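Local coordinates for protein aromatic-amino-acid transaminase TyrB (Burkholderia cenocepacia K56-2Valvano, PDB 4WD2) that probably catalyses the reversible transfer of amino groups between aromatic amino acids and 2-oxo acids, using pyridoxal 5'-phosphate joined to a lysine as a Schiff base, at residues E139-I144 and L184-C189; N153-Y158 and A172-L177; Y157-E160 and L165-D168. One frame throughout, in Å; residues are numbered along the deposited sequence.

Contact 1 (E139-I144 and L184-C189); sequences ENHRFI and LLHACC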
loop_
_atom_site.group_PDB
_atom_site.type_symbol
_atom_site.label_atom_id
_atom_site.label_comp_id
_atom_site.label_asym_id
_atom_site.label_seq_id
_atom_site.Cartn_x
_atom_site.Cartn_y
_atom_site.Cartn_z
ATOM N N GLU A 139 1.455 4.911 -18.617
ATOM C CA GLU A 139 1.705 3.500 -18.900
ATOM C C GLU A 139 1.005 2.507 -17.958
ATOM O O GLU A 139 0.820 1.346 -18.313
ATOM C CB GLU A 139 3.217 3.228 -18.881
ATOM C CG GLU A 139 3.923 3.566 -17.559
ATOM C CD GLU A 139 4.464 4.992 -17.507
ATOM O OE1 GLU A 139 4.147 5.792 -18.415
ATOM O OE2 GLU A 139 5.210 5.308 -16.554
ATOM N N ASN A 140 0.603 2.947 -16.771
ATOM C CA ASN A 140 0.011 2.016 -15.818
ATOM C C ASN A 140 -1.504 2.150 -15.653
ATOM O O ASN A 140 -2.112 1.415 -14.877
ATOM C CB ASN A 140 0.707 2.166 -14.468
ATOM C CG ASN A 140 2.171 1.739 -14.525
ATOM O OD1 ASN A 140 2.514 0.735 -15.149
ATOM N ND2 ASN A 140 3.039 2.511 -13.883
ATOM N N HIS A 141 -2.111 3.068 -16.400
ATOM C CA HIS A 141 -3.562 3.250 -16.371
ATOM C C HIS A 141 -4.296 2.000 -16.843
ATOM O O HIS A 141 -5.205 1.513 -16.167
ATOM C CB HIS A 141 -3.972 4.441 -17.239
ATOM C CG HIS A 141 -3.945 5.758 -16.522
ATOM N ND1 HIS A 141 -3.810 6.957 -17.184
ATOM C CD2 HIS A 141 -4.058 6.061 -15.206
ATOM C CE1 HIS A 141 -3.831 7.947 -16.305
ATOM N NE2 HIS A 141 -3.977 7.429 -15.100
ATOM N N ARG A 142 -3.903 1.480 -18.002
ATOM C CA ARG A 142 -4.551 0.290 -18.540
ATOM C C ARG A 142 -4.342 -0.894 -17.615
ATOM O O ARG A 142 -5.272 -1.661 -17.353
ATOM C CB ARG A 142 -4.029 -0.052 -19.933
ATOM C CG ARG A 142 -4.662 -1.323 -20.504
ATOM C CD ARG A 142 -4.286 -1.549 -21.955
ATOM N NE ARG A 142 -4.856 -0.538 -22.845
ATOM C CZ ARG A 142 -6.077 -0.603 -23.368
ATOM N NH1 ARG A 142 -6.868 -1.633 -23.089
ATOM N NH2 ARG A 142 -6.508 0.361 -24.170
ATOM N N PHE A 143 -3.117 -1.028 -17.114
ATOM C CA PHE A 143 -2.757 -2.157 -16.272
ATOM C C PHE A 143 -3.594 -2.194 -14.993
ATOM O O PHE A 143 -4.191 -3.222 -14.667
ATOM C CB PHE A 143 -1.263 -2.111 -15.931
ATOM C CG PHE A 143 -0.722 -3.405 -15.373
ATOM C CD1 PHE A 143 -0.551 -3.571 -14.008
ATOM C CD2 PHE A 143 -0.379 -4.453 -16.216
ATOM C CE1 PHE A 143 -0.050 -4.753 -13.495
ATOM C CE2 PHE A 143 0.125 -5.642 -15.704
ATOM C CZ PHE A 143 0.285 -5.791 -14.343
ATOM N N ILE A 144 -3.654 -1.072 -14.283
ATOM C CA ILE A 144 -4.405 -0.998 -13.035
ATOM C C ILE A 144 -5.890 -1.299 -13.257
ATOM O O ILE A 144 -6.468 -2.135 -12.565
ATOM C CB ILE A 144 -4.240 0.386 -12.360
ATOM C CG1 ILE A 144 -2.801 0.572 -11.872
ATOM C CG2 ILE A 144 -5.190 0.538 -11.184
ATOM C CD1 ILE A 144 -2.502 1.981 -11.356
ATOM N N LEU A 184 -11.120 8.351 -17.651
ATOM C CA LEU A 184 -9.869 8.775 -17.023
ATOM C C LEU A 184 -9.346 10.027 -17.707
ATOM O O LEU A 184 -9.111 10.040 -18.920
ATOM C CB LEU A 184 -8.811 7.667 -17.089
ATOM C CG LEU A 184 -8.593 6.750 -15.882
ATOM C CD1 LEU A 184 -7.504 5.741 -16.205
ATOM C CD2 LEU A 184 -8.211 7.523 -14.631
ATOM N N LEU A 185 -9.161 11.081 -16.926
ATOM C CA LEU A 185 -8.721 12.359 -17.469
ATOM C C LEU A 185 -7.511 12.889 -16.717
ATOM O O LEU A 185 -7.494 12.883 -15.488
ATOM C CB LEU A 185 -9.862 13.373 -17.408
ATOM C CG LEU A 185 -11.130 12.952 -18.154
ATOM C CD1 LEU A 185 -12.365 13.537 -17.501
ATOM C CD2 LEU A 185 -11.046 13.371 -19.622
ATOM N N HIS A 186 -6.495 13.335 -17.453
ATOM C CA HIS A 186 -5.382 14.033 -16.836
ATOM C C HIS A 186 -5.850 15.447 -16.499
ATOM O O HIS A 186 -6.406 16.137 -17.351
ATOM C CB HIS A 186 -4.166 14.064 -17.764
ATOM C CG HIS A 186 -3.606 12.710 -18.080
ATOM N ND1 HIS A 186 -2.291 12.379 -17.841
ATOM C CD2 HIS A 186 -4.180 11.612 -18.626
ATOM C CE1 HIS A 186 -2.079 11.128 -18.218
ATOM N NE2 HIS A 186 -3.210 10.642 -18.700
ATOM N N ALA A 187 -5.645 15.871 -15.257
ATOM C CA ALA A 187 -6.048 17.219 -14.841
ATOM C C ALA A 187 -5.247 18.293 -15.572
ATOM O O ALA A 187 -5.771 19.348 -15.930
ATOM C CB ALA A 187 -5.884 17.380 -13.339
ATOM N N CYS A 188 -3.966 18.008 -15.776
ATOM C CA CYS A 188 -3.040 18.908 -16.457
ATOM C C CYS A 188 -1.710 18.173 -16.535
ATOM O O CYS A 188 -1.597 17.071 -15.996
ATOM C CB CYS A 188 -2.880 20.235 -15.712
ATOM S SG CYS A 188 -2.184 20.056 -14.065
ATOM N N CYS A 189 -0.720 18.775 -17.193
ATOM C CA CYS A 189 0.623 18.185 -17.288
ATOM C C CYS A 189 0.560 16.743 -17.777
ATOM O O CYS A 189 1.037 15.822 -17.108
ATOM C CB CYS A 189 1.336 18.266 -15.933
ATOM S SG CYS A 189 1.610 19.976 -15.358
#

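Contact 2 (N153-Y158 and A172-L177); sequences NTYPYY and AAIDAL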
loop_
_atom_site.group_PDB
_atom_site.type_symbol
_atom_site.label_atom_id
_atom_site.label_comp_id
_atom_site.label_asym_id
_atom_site.label_seq_id
_atom_site.Cartn_x
_atom_site.Cartn_y
_atom_site.Cartn_z
ATOM N N ASN A 153 -10.832 1.070 -22.809
ATOM C CA ASN A 153 -10.824 1.621 -24.156
ATOM C C ASN A 153 -10.116 2.974 -24.213
ATOM O O ASN A 153 -9.683 3.505 -23.193
ATOM C CB ASN A 153 -12.257 1.759 -24.676
ATOM C CG ASN A 153 -13.101 0.522 -24.399
ATOM O OD1 ASN A 153 -12.967 -0.502 -25.074
ATOM N ND2 ASN A 153 -13.987 0.618 -23.410
ATOM N N THR A 154 -9.997 3.528 -25.416
ATOM C CA THR A 154 -9.324 4.808 -25.595
ATOM C C THR A 154 -10.222 5.831 -26.283
ATOM O O THR A 154 -11.197 5.473 -26.943
ATOM C CB THR A 154 -8.024 4.655 -26.417
ATOM O OG1 THR A 154 -8.347 4.382 -27.786
ATOM C CG2 THR A 154 -7.182 3.522 -25.878
ATOM N N TYR A 155 -9.894 7.106 -26.105
ATOM C CA TYR A 155 -10.510 8.180 -26.875
ATOM C C TYR A 155 -9.396 8.969 -27.563
ATOM O O TYR A 155 -8.258 8.972 -27.083
ATOM C CB TYR A 155 -11.381 9.088 -25.984
ATOM C CG TYR A 155 -10.703 9.641 -24.747
ATOM C CD1 TYR A 155 -9.843 10.729 -24.828
ATOM C CD2 TYR A 155 -10.957 9.099 -23.489
ATOM C CE1 TYR A 155 -9.228 11.248 -23.689
ATOM C CE2 TYR A 155 -10.338 9.610 -22.344
ATOM C CZ TYR A 155 -9.478 10.683 -22.457
ATOM O OH TYR A 155 -8.861 11.192 -21.345
ATOM N N PRO A 156 -9.706 9.610 -28.708
ATOM C CA PRO A 156 -8.682 10.404 -29.401
ATOM C C PRO A 156 -8.150 11.508 -28.499
ATOM O O PRO A 156 -8.920 12.086 -27.728
ATOM C CB PRO A 156 -9.433 10.992 -30.601
ATOM C CG PRO A 156 -10.581 10.071 -30.820
ATOM C CD PRO A 156 -10.969 9.557 -29.462
ATOM N N TYR A 157 -6.857 11.798 -28.582
ATOM C CA TYR A 157 -6.300 12.839 -27.732
ATOM C C TYR A 157 -5.125 13.519 -28.413
ATOM O O TYR A 157 -5.254 14.630 -28.913
ATOM C CB TYR A 157 -5.886 12.261 -26.371
ATOM C CG TYR A 157 -5.576 13.317 -25.322
ATOM C CD1 TYR A 157 -6.591 13.920 -24.596
ATOM C CD2 TYR A 157 -4.269 13.707 -25.065
ATOM C CE1 TYR A 157 -6.316 14.885 -23.635
ATOM C CE2 TYR A 157 -3.983 14.675 -24.118
ATOM C CZ TYR A 157 -5.009 15.259 -23.402
ATOM O OH TYR A 157 -4.723 16.224 -22.455
ATOM N N TYR A 158 -3.980 12.848 -28.451
ATOM C CA TYR A 158 -2.792 13.462 -29.033
ATOM C C TYR A 158 -2.921 13.547 -30.542
ATOM O O TYR A 158 -3.433 12.623 -31.188
ATOM C CB TYR A 158 -1.530 12.690 -28.653
ATOM C CG TYR A 158 -0.265 13.266 -29.240
ATOM C CD1 TYR A 158 0.277 14.447 -28.747
ATOM C CD2 TYR A 158 0.392 12.627 -30.286
ATOM C CE1 TYR A 158 1.436 14.980 -29.285
ATOM C CE2 TYR A 158 1.555 13.151 -30.828
ATOM C CZ TYR A 158 2.069 14.325 -30.324
ATOM O OH TYR A 158 3.225 14.843 -30.858
ATOM N N ALA A 172 -16.221 14.393 -29.281
ATOM C CA ALA A 172 -17.226 13.585 -29.968
ATOM C C ALA A 172 -17.204 12.122 -29.499
ATOM O O ALA A 172 -18.258 11.495 -29.352
ATOM C CB ALA A 172 -17.027 13.664 -31.476
ATOM N N ALA A 173 -16.015 11.575 -29.267
ATOM C CA ALA A 173 -15.909 10.205 -28.777
ATOM C C ALA A 173 -16.524 10.078 -27.382
ATOM O O ALA A 173 -17.260 9.130 -27.099
ATOM C CB ALA A 173 -14.459 9.754 -28.762
ATOM N N ILE A 174 -16.221 11.036 -26.512
ATOM C CA ILE A 174 -16.719 11.005 -25.142
ATOM C C ILE A 174 -18.226 11.269 -25.104
ATOM O O ILE A 174 -18.948 10.656 -24.314
ATOM C CB ILE A 174 -15.964 12.019 -24.258
ATOM C CG1 ILE A 174 -14.507 11.561 -24.083
ATOM C CG2 ILE A 174 -16.643 12.165 -22.903
ATOM C CD1 ILE A 174 -13.634 12.524 -23.303
ATOM N N ASP A 175 -18.703 12.141 -25.987
ATOM C CA ASP A 175 -20.137 12.420 -26.086
ATOM C C ASP A 175 -20.955 11.191 -26.473
ATOM O O ASP A 175 -22.169 11.150 -26.251
ATOM C CB ASP A 175 -20.397 13.540 -27.100
ATOM C CG ASP A 175 -21.811 14.075 -27.022
ATOM O OD1 ASP A 175 -22.320 14.267 -25.899
ATOM O OD2 ASP A 175 -22.419 14.305 -28.086
ATOM N N ALA A 176 -20.298 10.193 -27.051
ATOM C CA ALA A 176 -20.998 9.017 -27.549
ATOM C C ALA A 176 -21.060 7.880 -26.528
ATOM O O ALA A 176 -21.637 6.825 -26.808
ATOM C CB ALA A 176 -20.341 8.526 -28.835
ATOM N N LEU A 177 -20.477 8.089 -25.349
ATOM C CA LEU A 177 -20.425 7.039 -24.334
ATOM C C LEU A 177 -21.750 6.872 -23.593
ATOM O O LEU A 177 -22.486 7.840 -23.384
ATOM C CB LEU A 177 -19.305 7.321 -23.326
ATOM C CG LEU A 177 -17.920 7.476 -23.945
ATOM C CD1 LEU A 177 -16.862 7.703 -22.868
ATOM C CD2 LEU A 177 -17.605 6.253 -24.786
#

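Contact 3 (Y157-E160 and L165-D168); sequences YYDE and LKFD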
loop_
_atom_site.group_PDB
_atom_site.type_symbol
_atom_site.label_atom_id
_atom_site.label_comp_id
_atom_site.label_asym_id
_atom_site.label_seq_id
_atom_site.Cartn_x
_atom_site.Cartn_y
_atom_site.Cartn_z
ATOM N N TYR A 157 -6.857 11.798 -28.582
ATOM C CA TYR A 157 -6.300 12.839 -27.732
ATOM C C TYR A 157 -5.125 13.519 -28.413
ATOM O O TYR A 157 -5.254 14.630 -28.913
ATOM C CB TYR A 157 -5.886 12.261 -26.371
ATOM C CG TYR A 157 -5.576 13.317 -25.322
ATOM C CD1 TYR A 157 -6.591 13.920 -24.596
ATOM C CD2 TYR A 157 -4.269 13.707 -25.065
ATOM C CE1 TYR A 157 -6.316 14.885 -23.635
ATOM C CE2 TYR A 157 -3.983 14.675 -24.118
ATOM C CZ TYR A 157 -5.009 15.259 -23.402
ATOM O OH TYR A 157 -4.723 16.224 -22.455
ATOM N N TYR A 158 -3.980 12.848 -28.451
ATOM C CA TYR A 158 -2.792 13.462 -29.033
ATOM C C TYR A 158 -2.921 13.547 -30.542
ATOM O O TYR A 158 -3.433 12.623 -31.188
ATOM C CB TYR A 158 -1.530 12.690 -28.653
ATOM C CG TYR A 158 -0.265 13.266 -29.240
ATOM C CD1 TYR A 158 0.277 14.447 -28.747
ATOM C CD2 TYR A 158 0.392 12.627 -30.286
ATOM C CE1 TYR A 158 1.436 14.980 -29.285
ATOM C CE2 TYR A 158 1.555 13.151 -30.828
ATOM C CZ TYR A 158 2.069 14.325 -30.324
ATOM O OH TYR A 158 3.225 14.843 -30.858
ATOM N N ASP A 159 -2.474 14.669 -31.097
ATOM C CA ASP A 159 -2.513 14.870 -32.533
ATOM C C ASP A 159 -1.103 14.800 -33.076
ATOM O O ASP A 159 -0.340 15.754 -32.951
ATOM C CB ASP A 159 -3.157 16.211 -32.886
ATOM C CG ASP A 159 -3.450 16.346 -34.369
ATOM O OD1 ASP A 159 -2.822 15.636 -35.182
ATOM O OD2 ASP A 159 -4.317 17.168 -34.727
ATOM N N GLU A 160 -0.777 13.661 -33.678
ATOM C CA GLU A 160 0.549 13.410 -34.240
ATOM C C GLU A 160 1.031 14.524 -35.166
ATOM O O GLU A 160 2.216 14.871 -35.175
ATOM C CB GLU A 160 0.549 12.080 -35.004
ATOM N N LEU A 165 -3.648 18.875 -29.597
ATOM C CA LEU A 165 -4.811 18.144 -29.111
ATOM C C LEU A 165 -5.898 17.977 -30.172
ATOM O O LEU A 165 -6.273 18.936 -30.845
ATOM C CB LEU A 165 -5.391 18.858 -27.892
ATOM C CG LEU A 165 -6.630 18.252 -27.237
ATOM C CD1 LEU A 165 -6.254 17.039 -26.405
ATOM C CD2 LEU A 165 -7.314 19.308 -26.391
ATOM N N LYS A 166 -6.399 16.754 -30.319
ATOM C CA LYS A 166 -7.550 16.501 -31.178
ATOM C C LYS A 166 -8.827 16.717 -30.390
ATOM O O LYS A 166 -9.549 15.763 -30.115
ATOM C CB LYS A 166 -7.534 15.073 -31.725
ATOM C CG LYS A 166 -6.284 14.679 -32.463
ATOM C CD LYS A 166 -6.295 13.182 -32.750
ATOM C CE LYS A 166 -6.748 12.874 -34.160
ATOM N NZ LYS A 166 -5.592 12.814 -35.098
ATOM N N PHE A 167 -9.110 17.960 -30.020
ATOM C CA PHE A 167 -10.200 18.192 -29.088
ATOM C C PHE A 167 -11.579 17.852 -29.641
ATOM O O PHE A 167 -12.420 17.323 -28.918
ATOM C CB PHE A 167 -10.219 19.633 -28.605
ATOM C CG PHE A 167 -11.325 19.893 -27.638
ATOM C CD1 PHE A 167 -11.323 19.277 -26.393
ATOM C CD2 PHE A 167 -12.394 20.703 -27.982
ATOM C CE1 PHE A 167 -12.358 19.493 -25.500
ATOM C CE2 PHE A 167 -13.426 20.921 -27.092
ATOM C CZ PHE A 167 -13.402 20.318 -25.852
ATOM N N ASP A 168 -11.824 18.169 -30.910
ATOM C CA ASP A 168 -13.107 17.847 -31.523
ATOM C C ASP A 168 -13.356 16.334 -31.503
ATOM O O ASP A 168 -14.448 15.888 -31.159
ATOM C CB ASP A 168 -13.185 18.368 -32.962
ATOM C CG ASP A 168 -13.334 19.881 -33.042
ATOM O OD1 ASP A 168 -13.686 20.517 -32.024
ATOM O OD2 ASP A 168 -13.108 20.432 -34.140
HETATM O O HOH W 1 -5.754 19.103 -33.604
#

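Contact 1 (E139-I144 and L184-C189)
H141, in the first turn of helix 141-147, comes closest in backbone to L184 on strand 182-186, with 8.4 Å between their CA atoms, a spacing that only side chains bridge. Both residues direct their CB atoms at each other. The CD1 methyl of L184 lies over one face of the H141 imidazole, displaced toward the rim; L184 CD1 touches H141 CG and H141 CD2, each at 3.6 Å. This is a CH-pi contact, with L184 CD1 3.7 Å from the ring centroid and 21° off the normal. A branched leucine suits the place because one methyl can cover a flat ring without competing for its nitrogens. H186, two residues farther along the strand, reaches the same ring from the edge: H186 NE2 lies near the H141 plane, 3.7 Å from H141 CE1. Its CG stands anti to the carbonyl carbon, beside the backbone N (chi1 -63°), which brings the imidazole end toward H141. The two imidazoles are almost perpendicular, at 82°, with centroids 5.4 Å apart. In this fold type I aminotransferase, helix and strand belong to the large domain, whose central, mostly parallel sheet carries the cofactor site at the carboxyl ends of its strands. Each imidazole has a polar task beyond the pair. S137 OG is hydrogen-bonded to H141 ND1 and to H186 NE2, so one hydroxyl spans the two rings, while H141 NE2 is hydrogen-bonded to D219 OD2. D219 is probably the counterpart of the aspartate that meets the cofactor's pyridine nitrogen in related transaminases, which would make H141 a second-shell residue.

Contact 2 (N153-Y158 and A172-L177)
Y155 and I174 meet ring against methyl in a beta-alpha-beta crossover: strand 152-159 leads, by way of the short antiparallel strand 164-165, into helix 167-175, which packs on the sheet before the chain enters strand 182-186, parallel to the first with strand 131-135 between them. The CD1 methyl of I174 stands above the centre of the Y155 ring, 4.3 Å from the centroid and only 7° off its normal, a CH-pi contact, with I174 CG1 following at 4.3 Å from Y155 CG. The extended end of the isoleucine carries this methyl out from the helix; its CB itself does not aim at the strand. Beside this pair, A173 turns its CB directly to the strand and touches P156 CD at 3.6 Å and Y155 CB at 4.2 Å. Alanine suits the spot because its single methyl lets the backbones approach, the CA atoms of Y155 and A173 lying 6.1 Å apart, and proline offers its CD methylene, with no N-H to satisfy. In the next shell, I174 is also packed against V183 of strand 182-186, L205 and V208 of helix 199-211, and L214, so the methyl over the tyrosine belongs to a wider apolar layer between sheet and helices. L177 N bonds back to I174 O. The tyrosine is steered by its first torsion, 52°, which tucks CG between the backbone N and the carbonyl carbon and sends the ring over the sheet's helix-facing side, toward strand 182-186, while Y157 CD1 lies at the ring's edge, in its plane.

Contact 3 (Y157-E160 and L165-D168)
With CG swung opposite the backbone N in both residues (chi1 -168° in Y157, 180° in L165), the tyrosine ring and the leucine branch come to lie against each other although neither CB points across the contact. L165 CD1 sits over the centre of the Y157 ring, 3.6 Å from its centroid and 3.5 Å from Y157 CE1, in a CH-pi contact; leucine's branch lets one methyl rest on the broad, flat face that tyrosine offers. The backbone adds a hydrogen bond from K166 N to Y157 O, 2.8 Å. Next to it, Y158 and L165 form an antiparallel non-hydrogen-bonded pair, a single bridge that closes a short hairpin-like return of the chain. Farther along, D159 and K166 cross at about a right angle, D159 CB resting on K166 CG at 3.5 Å. The lysine's aliphatic chain thus serves as packing surface, and its bent end leaves NZ 4.0 Å from D159 OD1, a long salt bridge. Aspartate suits the turn because its short carboxylate stays close to the backbone: D159 OD1 also accepts a hydrogen bond from A161 N, and one water donates to D159 OD2 at 2.7 Å and to L165 O at 2.8 Å. K166 itself centres an inverse gamma turn and occupies the N-cap position, turning the chain from strand into helix. Strand 164-165 is an outermost strand of the mixed sheet within the chain, beside strand 152-159, and opens into helix 167-175, while Q201 of helix 199-211 touches both L165 and F167.

All three contacts draw on the same large sheet, from its middle to its margin. Contact 1 is the innermost, its centre about 7 Å from that of the chain, whereas contacts 2 and 3 lie about 20 and 19 Å out. Contacts 2 and 3 share Y157 and Y158, their centres about 10 Å apart. Contacts 1 and 2, about 14 Å apart between centres, touch where Y155 OH is probably hydrogen-bonded to L184 O, at 2.7 Å; contact 3 stays about 5 Å from contact 1 at the nearest atoms. Contact 1 is linked to the probable cofactor site through D219, and the ring of H190 meets both H186 of contact 1 and Y157 of contacts 2 and 3; K254 carries the pyridoxal phosphate.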